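Local coordinates for sugar ABC transporter substrate-binding protein, BlMnBP1 (Bifidobacterium animalis subsp. lactis ATCC 27673, PDB 6I5R) that binds mannobiose and probably hands it and related manno-oligosaccharides to an ABC transporter for uptake, at residues W98-I103 with Y323-N328; S109-Y114 with D132-D137; V116-T121 with A336-V341. All blocks are in the same frame, centred on the assembly; numbering follows the deposited sequence.

Contact 1: residues W98-I103 with Y323-N328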
loop_
_atom_site.group_PDB
_atom_site.type_symbol
_atom_site.label_atom_id
_atom_site.label_comp_id
_atom_site.label_asym_id
_atom_site.label_seq_id
_atom_site.Cartn_x
_atom_site.Cartn_y
_atom_site.Cartn_z
ATOM N N TRP A 98 17.462 14.164 -6.705
ATOM C CA TRP A 98 16.438 13.259 -7.202
ATOM C C TRP A 98 15.454 14.140 -7.942
ATOM O O TRP A 98 15.349 15.329 -7.662
ATOM C CB TRP A 98 15.748 12.478 -6.068
ATOM C CG TRP A 98 15.116 13.379 -5.071
ATOM C CD1 TRP A 98 15.734 14.025 -4.032
ATOM C CD2 TRP A 98 13.733 13.763 -5.011
ATOM N NE1 TRP A 98 14.820 14.787 -3.338
ATOM C CE2 TRP A 98 13.591 14.655 -3.927
ATOM C CE3 TRP A 98 12.612 13.442 -5.769
ATOM C CZ2 TRP A 98 12.378 15.219 -3.588
ATOM C CZ3 TRP A 98 11.398 14.003 -5.424
ATOM C CH2 TRP A 98 11.295 14.885 -4.340
ATOM N N ASP A 99 14.755 13.568 -8.886
ATOM C CA ASP A 99 13.766 14.315 -9.647
ATOM C C ASP A 99 12.358 13.798 -9.445
ATOM O O ASP A 99 11.428 14.599 -9.327
ATOM C CB ASP A 99 14.128 14.255 -11.127
ATOM C CG ASP A 99 15.464 14.946 -11.408
ATOM O OD1 ASP A 99 15.501 16.202 -11.374
ATOM O OD2 ASP A 99 16.472 14.235 -11.616
ATOM N N ILE A 100 12.201 12.483 -9.415
ATOM C CA ILE A 100 10.957 11.818 -9.047
ATOM C C ILE A 100 11.280 10.798 -7.967
ATOM O O ILE A 100 12.252 10.053 -8.107
ATOM C CB ILE A 100 10.318 11.070 -10.229
ATOM C CG1 ILE A 100 9.973 11.984 -11.378
ATOM C CG2 ILE A 100 9.057 10.297 -9.753
ATOM C CD1 ILE A 100 9.864 11.201 -12.662
ATOM N N MET A 101 10.443 10.728 -6.925
ATOM C CA MET A 101 10.471 9.604 -5.995
ATOM C C MET A 101 9.042 9.144 -5.725
ATOM O O MET A 101 8.069 9.848 -6.020
ATOM C CB MET A 101 11.156 9.940 -4.659
ATOM C CG MET A 101 10.412 10.909 -3.804
ATOM S SD MET A 101 10.945 10.917 -2.072
ATOM C CE MET A 101 12.672 11.448 -2.290
ATOM N N MET A 102 8.916 7.943 -5.163
ATOM C CA MET A 102 7.626 7.528 -4.625
ATOM C C MET A 102 7.510 8.175 -3.244
ATOM O O MET A 102 8.409 8.036 -2.402
ATOM C CB MET A 102 7.510 6.002 -4.561
ATOM C CG MET A 102 7.895 5.307 -5.843
ATOM S SD MET A 102 7.240 5.986 -7.398
ATOM C CE MET A 102 5.474 5.610 -7.291
ATOM N N ILE A 103 6.423 8.897 -3.024
ATOM C CA ILE A 103 6.259 9.710 -1.830
ATOM C C ILE A 103 6.273 8.829 -0.585
ATOM O O ILE A 103 5.475 7.884 -0.473
ATOM C CB ILE A 103 4.958 10.516 -1.888
ATOM C CG1 ILE A 103 4.999 11.462 -3.077
ATOM C CG2 ILE A 103 4.741 11.233 -0.584
ATOM C CD1 ILE A 103 3.694 12.070 -3.439
ATOM N N TYR A 323 3.868 8.855 -7.333
ATOM C CA TYR A 323 4.967 9.649 -7.868
ATOM C C TYR A 323 4.896 11.096 -7.400
ATOM O O TYR A 323 3.853 11.745 -7.538
ATOM C CB TYR A 323 4.937 9.665 -9.376
ATOM C CG TYR A 323 4.837 8.351 -10.078
ATOM C CD1 TYR A 323 5.958 7.560 -10.265
ATOM C CD2 TYR A 323 3.629 7.904 -10.565
ATOM C CE1 TYR A 323 5.879 6.379 -10.915
ATOM C CE2 TYR A 323 3.536 6.721 -11.238
ATOM C CZ TYR A 323 4.655 5.952 -11.397
ATOM O OH TYR A 323 4.563 4.787 -12.065
ATOM N N GLY A 324 6.015 11.609 -6.884
ATOM C CA GLY A 324 6.139 13.015 -6.572
ATOM C C GLY A 324 7.406 13.573 -7.186
ATOM O O GLY A 324 8.403 12.870 -7.343
ATOM N N ILE A 325 7.339 14.855 -7.542
ATOM C CA ILE A 325 8.397 15.560 -8.262
ATOM C C ILE A 325 9.021 16.599 -7.341
ATOM O O ILE A 325 8.314 17.349 -6.656
ATOM C CB ILE A 325 7.862 16.231 -9.542
ATOM C CG1 ILE A 325 7.328 15.166 -10.504
ATOM C CG2 ILE A 325 8.942 17.026 -10.238
ATOM C CD1 ILE A 325 6.471 15.692 -11.597
ATOM N N ASN A 326 10.352 16.660 -7.362
ATOM C CA ASN A 326 11.130 17.521 -6.472
ATOM C C ASN A 326 10.939 18.998 -6.837
ATOM O O ASN A 326 11.316 19.419 -7.937
ATOM C CB ASN A 326 12.604 17.112 -6.586
ATOM C CG ASN A 326 13.501 17.768 -5.559
ATOM O OD1 ASN A 326 13.095 18.651 -4.828
ATOM N ND2 ASN A 326 14.767 17.333 -5.531
ATOM N N LYS A 327 10.398 19.785 -5.935
ATOM C CA LYS A 327 10.242 21.177 -6.270
ATOM C C LYS A 327 11.579 21.912 -6.425
ATOM O O LYS A 327 11.622 22.978 -6.979
ATOM C CB LYS A 327 9.417 21.894 -5.219
ATOM C CG LYS A 327 9.961 21.733 -3.857
ATOM C CD LYS A 327 11.187 22.553 -3.673
ATOM C CE LYS A 327 11.346 23.004 -2.255
ATOM N NZ LYS A 327 11.899 24.384 -2.220
ATOM N N ASN A 328 12.657 21.331 -5.929
ATOM C CA ASN A 328 13.943 22.024 -5.977
ATOM C C ASN A 328 14.591 21.998 -7.354
ATOM O O ASN A 328 15.575 22.713 -7.581
ATOM C CB ASN A 328 14.923 21.402 -4.989
ATOM C CG ASN A 328 14.523 21.614 -3.553
ATOM O OD1 ASN A 328 13.922 22.612 -3.218
ATOM N ND2 ASN A 328 14.914 20.694 -2.687
#
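Asn326 ND2 donates a straight hydrogen bond to Trp98 O (3.0 Å, 167° at the hydrogen) and another to Asn95 O, while OD1 accepts from Asn328 N in an Asx turn; an amide, both donor and acceptor, suits this place. Backbone bonds continue the antiparallel pairing of strands 100-102 and 314-325: Asn326 N to Asp99 O, Gly324 N to Met101 O at 2.8 Å, and Met101 N to Gly324 O at 3.0 Å. Strand 100-102 also pairs in parallel with strand 38-44, joining early and late strands in the mixed sheet of the solute-binding-protein fold. The Asn326 amide lies flat on the Trp98 indole, the planes 7° apart; with CG anti to the backbone N (chi1 -171°), CB makes a CH-pi contact 3.4 Å from the six-membered ring centroid. Met101 CE covers the opposite face. Glycine suits position 324, since a CB would probably run into Ile103 CG1. On the face carrying Ile100, Met102, Tyr323 and Ile325, flexible Met102 bends CE over the Tyr323 ring, 3.9 Å from the centroid, with SD oblique in a Met-aromatic contact. With ND2 and OD1 both engaged, the buried Asn326 amide can sit beside this strand pair at little apparent polar cost.

Contact 2: residues S109-Y114 with D132-D137. With ZN (zinc ion), chain F; ZN (zinc ion), chain J.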
loop_
_atom_site.group_PDB
_atom_site.type_symbol
_atom_site.label_atom_id
_atom_site.label_comp_id
_atom_site.label_asym_id
_atom_site.label_seq_id
_atom_site.Cartn_x
_atom_site.Cartn_y
_atom_site.Cartn_z
ATOM N N SER A 109 0.200 18.248 4.879
ATOM C CA SER A 109 0.436 19.667 5.029
ATOM C C SER A 109 1.867 20.061 4.674
ATOM O O SER A 109 2.140 21.261 4.529
ATOM C CB SER A 109 0.127 20.072 6.464
ATOM O OG SER A 109 1.054 19.427 7.324
ATOM N N GLU A 110 2.789 19.097 4.550
ATOM C CA GLU A 110 4.158 19.400 4.172
ATOM C C GLU A 110 4.445 19.104 2.705
ATOM O O GLU A 110 5.571 19.336 2.250
ATOM C CB GLU A 110 5.144 18.628 5.044
ATOM C CG GLU A 110 5.349 19.213 6.428
ATOM C CD GLU A 110 6.363 18.439 7.220
ATOM O OE1 GLU A 110 6.200 18.347 8.456
ATOM O OE2 GLU A 110 7.326 17.919 6.613
ATOM N N PHE A 111 3.456 18.631 1.946
ATOM C CA PHE A 111 3.695 18.325 0.540
ATOM C C PHE A 111 4.290 19.519 -0.188
ATOM O O PHE A 111 5.234 19.384 -0.970
ATOM C CB PHE A 111 2.397 17.912 -0.150
ATOM C CG PHE A 111 1.944 16.500 0.157
ATOM C CD1 PHE A 111 2.830 15.518 0.611
ATOM C CD2 PHE A 111 0.606 16.154 -0.017
ATOM C CE1 PHE A 111 2.377 14.224 0.884
ATOM C CE2 PHE A 111 0.155 14.864 0.263
ATOM C CZ PHE A 111 1.041 13.905 0.692
ATOM N N SER A 112 3.695 20.696 -0.003
ATOM C CA SER A 112 4.158 21.853 -0.752
ATOM C C SER A 112 5.582 22.245 -0.392
ATOM O O SER A 112 6.189 23.023 -1.131
ATOM C CB SER A 112 3.230 23.040 -0.529
ATOM O OG SER A 112 3.284 23.460 0.815
ATOM N N ASN A 113 6.118 21.764 0.728
ATOM C CA ASN A 113 7.512 22.044 1.059
ATOM C C ASN A 113 8.488 21.180 0.278
ATOM O O ASN A 113 9.699 21.418 0.350
ATOM C CB ASN A 113 7.783 21.842 2.547
ATOM C CG ASN A 113 7.079 22.862 3.384
ATOM O OD1 ASN A 113 6.838 23.977 2.932
ATOM N ND2 ASN A 113 6.743 22.502 4.608
ATOM N N TYR A 114 7.999 20.220 -0.472
ATOM C CA TYR A 114 8.835 19.231 -1.126
ATOM C C TYR A 114 8.475 18.959 -2.578
ATOM O O TYR A 114 9.381 18.658 -3.361
ATOM C CB TYR A 114 8.756 17.892 -0.360
ATOM C CG TYR A 114 9.310 17.896 1.058
ATOM C CD1 TYR A 114 10.656 18.151 1.288
ATOM C CD2 TYR A 114 8.495 17.605 2.159
ATOM C CE1 TYR A 114 11.181 18.124 2.561
ATOM C CE2 TYR A 114 9.021 17.609 3.458
ATOM C CZ TYR A 114 10.371 17.857 3.640
ATOM O OH TYR A 114 10.910 17.847 4.916
ATOM N N ASP A 132 -7.284 12.995 -4.850
ATOM C CA ASP A 132 -7.257 13.667 -3.559
ATOM C C ASP A 132 -6.510 12.875 -2.503
ATOM O O ASP A 132 -6.507 13.272 -1.328
ATOM C CB ASP A 132 -8.700 13.947 -3.092
ATOM C CG ASP A 132 -9.471 12.686 -2.800
ATOM O OD1 ASP A 132 -8.893 11.588 -2.902
ATOM O OD2 ASP A 132 -10.683 12.767 -2.472
ATOM N N GLU A 133 -5.895 11.753 -2.886
ATOM C CA GLU A 133 -5.175 10.933 -1.918
ATOM C C GLU A 133 -3.897 11.630 -1.463
ATOM O O GLU A 133 -3.609 11.710 -0.265
ATOM C CB GLU A 133 -4.885 9.563 -2.542
ATOM C CG GLU A 133 -4.218 8.566 -1.646
ATOM C CD GLU A 133 -3.935 7.259 -2.385
ATOM O OE1 GLU A 133 -3.020 7.265 -3.221
ATOM O OE2 GLU A 133 -4.615 6.238 -2.148
ATOM N N LYS A 134 -3.120 12.150 -2.410
ATOM C CA LYS A 134 -1.912 12.918 -2.089
ATOM C C LYS A 134 -2.132 14.362 -2.521
ATOM O O LYS A 134 -1.575 14.826 -3.505
ATOM C CB LYS A 134 -0.691 12.323 -2.764
ATOM C CG LYS A 134 -0.534 10.834 -2.543
ATOM C CD LYS A 134 -0.062 10.518 -1.138
ATOM C CE LYS A 134 0.329 9.066 -0.989
ATOM N NZ LYS A 134 0.716 8.751 0.388
ATOM N N ALA A 135 -2.985 15.057 -1.774
ATOM C CA ALA A 135 -3.361 16.419 -2.097
ATOM C C ALA A 135 -3.441 17.238 -0.814
ATOM O O ALA A 135 -3.545 16.697 0.300
ATOM C CB ALA A 135 -4.686 16.455 -2.873
ATOM N N TYR A 136 -3.387 18.558 -0.990
ATOM C CA TYR A 136 -3.456 19.452 0.160
ATOM C C TYR A 136 -3.798 20.859 -0.303
ATOM O O TYR A 136 -3.335 21.299 -1.361
ATOM C CB TYR A 136 -2.138 19.510 0.947
ATOM C CG TYR A 136 -2.377 20.115 2.297
ATOM C CD1 TYR A 136 -2.924 19.350 3.287
ATOM C CD2 TYR A 136 -2.099 21.435 2.564
ATOM C CE1 TYR A 136 -3.188 19.855 4.512
ATOM C CE2 TYR A 136 -2.363 21.969 3.812
ATOM C CZ TYR A 136 -2.922 21.159 4.774
ATOM O OH TYR A 136 -3.218 21.603 6.047
ATOM N N ASP A 137 -4.526 21.595 0.550
ATOM C CA ASP A 137 -4.979 22.958 0.222
ATOM C C ASP A 137 -5.392 23.022 -1.262
ATOM O O ASP A 137 -5.114 23.998 -1.949
ATOM C CB ASP A 137 -3.887 24.001 0.601
ATOM C CG ASP A 137 -4.085 24.593 2.030
ATOM O OD1 ASP A 137 -5.104 24.333 2.618
ATOM O OD2 ASP A 137 -3.256 25.363 2.583
HETATM ZN ZN ZN F . -4.903 25.452 4.299
HETATM ZN ZN ZN J . -0.054 18.463 9.139
HETATM O O HOH W 1 -0.083 19.775 10.821
#
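Tyr136 has CG anti to the backbone N (chi1 -164°), which lays one ring face against the Ser109 backbone. The result is a CH-pi contact: Ser109 CA lies over the centre of the ring, 3.6 Å from the centroid and 7° off the normal. Tyr136 belongs to short strand 135-136, which forms a beta-hairpin with strand 139-155, so the contact joins a loop to this hairpin. The broad phenol ring suits the place, since Ser109 CB also rests on it, 3.7 Å from Tyr136 CZ. With Ser109 chi1 at 65°, OG lies between the backbone N and the carbonyl carbon and binds a zinc ion at 2.3 Å. Asp107, Asp390 and Asn394 also ligate that metal, and the small hydroxyl of serine adds an oxygen ligand without adding bulk. Farther along, Phe111 reaches the hairpin backbone with CE2, 3.6 Å from Lys134 C, which lies oblique to the ring; Ala135 N is at the ring edge. Lys134 lends its aliphatic part, CD being 4.0 Å from Phe111 CZ, while the chain beyond turns from this loop. Past the strand, Asp137 holds a second zinc ion through both carboxylate oxygens, OD1 at 2.0 Å and OD2 at 2.4 Å.

Contact 3: residues V116-T121 with A336-V341. With ZN (zinc ion), chain H.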
loop_
_atom_site.group_PDB
_atom_site.type_symbol
_atom_site.label_atom_id
_atom_site.label_comp_id
_atom_site.label_asym_id
_atom_site.label_seq_id
_atom_site.Cartn_x
_atom_site.Cartn_y
_atom_site.Cartn_z
ATOM N N VAL A 116 6.237 19.242 -6.372
ATOM C CA VAL A 116 5.585 20.084 -7.382
ATOM C C VAL A 116 4.099 19.753 -7.427
ATOM O O VAL A 116 3.739 18.579 -7.571
ATOM C CB VAL A 116 6.218 19.853 -8.751
ATOM C CG1 VAL A 116 5.512 20.711 -9.817
ATOM C CG2 VAL A 116 7.711 20.130 -8.712
ATOM N N PRO A 117 3.206 20.735 -7.364
ATOM C CA PRO A 117 1.784 20.425 -7.578
ATOM C C PRO A 117 1.548 20.077 -9.040
ATOM O O PRO A 117 2.027 20.768 -9.940
ATOM C CB PRO A 117 1.062 21.720 -7.161
ATOM C CG PRO A 117 2.092 22.804 -7.310
ATOM C CD PRO A 117 3.450 22.169 -7.109
ATOM N N TYR A 118 0.863 18.953 -9.268
ATOM C CA TYR A 118 0.476 18.558 -10.612
ATOM C C TYR A 118 -0.635 19.440 -11.158
ATOM O O TYR A 118 -0.786 19.524 -12.375
ATOM C CB TYR A 118 -0.016 17.102 -10.642
ATOM C CG TYR A 118 1.086 16.091 -10.457
ATOM C CD1 TYR A 118 1.905 15.716 -11.516
ATOM C CD2 TYR A 118 1.298 15.495 -9.225
ATOM C CE1 TYR A 118 2.921 14.786 -11.339
ATOM C CE2 TYR A 118 2.317 14.616 -9.034
ATOM C CZ TYR A 118 3.117 14.240 -10.078
ATOM O OH TYR A 118 4.118 13.329 -9.836
ATOM N N GLY A 119 -1.417 20.067 -10.294
ATOM C CA GLY A 119 -2.598 20.801 -10.714
ATOM C C GLY A 119 -3.655 20.797 -9.626
ATOM O O GLY A 119 -3.572 20.062 -8.655
ATOM N N GLU A 120 -4.648 21.675 -9.793
ATOM C CA GLU A 120 -5.783 21.689 -8.881
ATOM C C GLU A 120 -6.346 20.283 -8.789
ATOM O O GLU A 120 -6.528 19.615 -9.807
ATOM C CB GLU A 120 -6.905 22.609 -9.372
ATOM C CG GLU A 120 -6.909 24.050 -8.871
ATOM C CD GLU A 120 -8.192 24.771 -9.289
ATOM O OE1 GLU A 120 -9.297 24.320 -8.982
ATOM O OE2 GLU A 120 -8.123 25.793 -9.967
ATOM N N THR A 121 -6.694 19.851 -7.577
ATOM C CA THR A 121 -7.246 18.508 -7.424
ATOM C C THR A 121 -8.544 18.346 -8.219
ATOM O O THR A 121 -8.783 17.305 -8.849
ATOM C CB THR A 121 -7.474 18.198 -5.948
ATOM O OG1 THR A 121 -6.252 18.381 -5.225
ATOM C CG2 THR A 121 -7.949 16.770 -5.766
ATOM N N ALA A 336 10.230 17.561 -17.577
ATOM C CA ALA A 336 10.616 16.225 -18.007
ATOM C C ALA A 336 10.041 15.174 -17.065
ATOM O O ALA A 336 9.539 14.141 -17.506
ATOM C CB ALA A 336 12.131 16.096 -18.069
ATOM N N SER A 337 10.086 15.449 -15.764
ATOM C CA SER A 337 9.612 14.476 -14.782
ATOM C C SER A 337 8.103 14.306 -14.870
ATOM O O SER A 337 7.590 13.197 -14.700
ATOM C CB SER A 337 10.017 14.921 -13.376
ATOM O OG SER A 337 11.423 14.889 -13.186
ATOM N N MET A 338 7.377 15.406 -15.115
ATOM C CA MET A 338 5.917 15.330 -15.174
ATOM C C MET A 338 5.465 14.621 -16.443
ATOM O O MET A 338 4.456 13.893 -16.433
ATOM C CB MET A 338 5.304 16.733 -15.076
ATOM C CG MET A 338 3.804 16.713 -14.887
ATOM S SD MET A 338 3.050 18.342 -14.565
ATOM C CE MET A 338 4.002 19.004 -13.198
ATOM N N ILE A 339 6.219 14.800 -17.530
ATOM C CA ILE A 339 5.994 14.010 -18.738
ATOM C C ILE A 339 6.179 12.523 -18.455
ATOM O O ILE A 339 5.338 11.702 -18.822
ATOM C CB ILE A 339 6.925 14.493 -19.862
ATOM C CG1 ILE A 339 6.567 15.937 -20.210
ATOM C CG2 ILE A 339 6.837 13.575 -21.063
ATOM C CD1 ILE A 339 7.493 16.605 -21.226
ATOM N N PHE A 340 7.278 12.144 -17.785
ATOM C CA PHE A 340 7.493 10.730 -17.494
ATOM C C PHE A 340 6.400 10.170 -16.580
ATOM O O PHE A 340 5.940 9.043 -16.774
ATOM C CB PHE A 340 8.882 10.522 -16.870
ATOM C CG PHE A 340 9.162 9.085 -16.537
ATOM C CD1 PHE A 340 9.376 8.165 -17.549
ATOM C CD2 PHE A 340 9.182 8.655 -15.227
ATOM C CE1 PHE A 340 9.583 6.838 -17.267
ATOM C CE2 PHE A 340 9.401 7.310 -14.932
ATOM C CZ PHE A 340 9.612 6.412 -15.957
ATOM N N VAL A 341 5.981 10.926 -15.564
ATOM C CA VAL A 341 4.896 10.441 -14.711
ATOM C C VAL A 341 3.625 10.252 -15.528
ATOM O O VAL A 341 2.914 9.249 -15.397
ATOM C CB VAL A 341 4.665 11.404 -13.532
ATOM C CG1 VAL A 341 3.368 11.067 -12.814
ATOM C CG2 VAL A 341 5.822 11.350 -12.567
HETATM ZN ZN ZN H . -10.397 25.913 -9.764
HETATM O O HOH W 2 -10.389 25.208 -11.741
HETATM O O HOH W 3 -9.851 27.099 -10.798
#
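The Tyr118 ring meets helix 331-346 along its rim: Met338 CG lies at the edge, near the ring plane and 4.0 Å from Tyr118 CD1, whereas Val341 CG1 approaches obliquely, 4.0 Å from Tyr118 CE1. Met338 SD is also oblique to the ring, 5.4 Å from its centroid, in a loose Met-aromatic contact. Tyr118 and Met338 run antiparallel alongside one another. Met338 leaves the helix extended, CG anti to the backbone N (chi1 -170°), then bends at its last torsion to carry CE to Val116 CG1, 4.1 Å away. An unbranched, pliable methionine suits a site where it must pass a ring and still reach a valine. This is helix-on-sheet packing in the periplasmic-binding-protein fold: the helix that follows strand 314-325 covers that strand, and Tyr118 and Val116 fill in beside Ile325. Tyr118 OH donates a hydrogen bond to Tyr323 O and touches Val341 CG2 at 3.8 Å, so a mainly apolar ring ends in a satisfied polar atom. A phenylalanine here would probably leave the Tyr323 carbonyl without this donor and open a small gap against the Val341 methyls. Gly119 has backbone angles that would jam any CB against the carbonyl oxygen of Tyr118. Beyond it, at a helix N-cap position, Glu120 chelates a zinc ion through OE1 at 2.1 Å and OE2 at 2.3 Å.

All three contacts lie on the same side of the chain's centre and reach one mixed sheet. Contacts 1 and 3 have centres about 10 Å apart, and contact 2 is centred about 13 Å from each. Along the chain the order is 98-103, 109-114, 116-121, 132-137, 323-328 and 336-341: contact 2 is nested within the loop closed by contact 1, whereas contact 3 interleaves with both. Segment 323-328 is shared, pairing with 98-103 and probably hydrogen-bonding to Tyr114, Val116 and Tyr118. Contacts 1 and 3 join parts of the chain over 200 residues apart, whereas contact 2 is local. The side chain of Met102 lies about 8 Å from a bound beta-D-mannopyranose; contacts 2 and 3 supply zinc ligands.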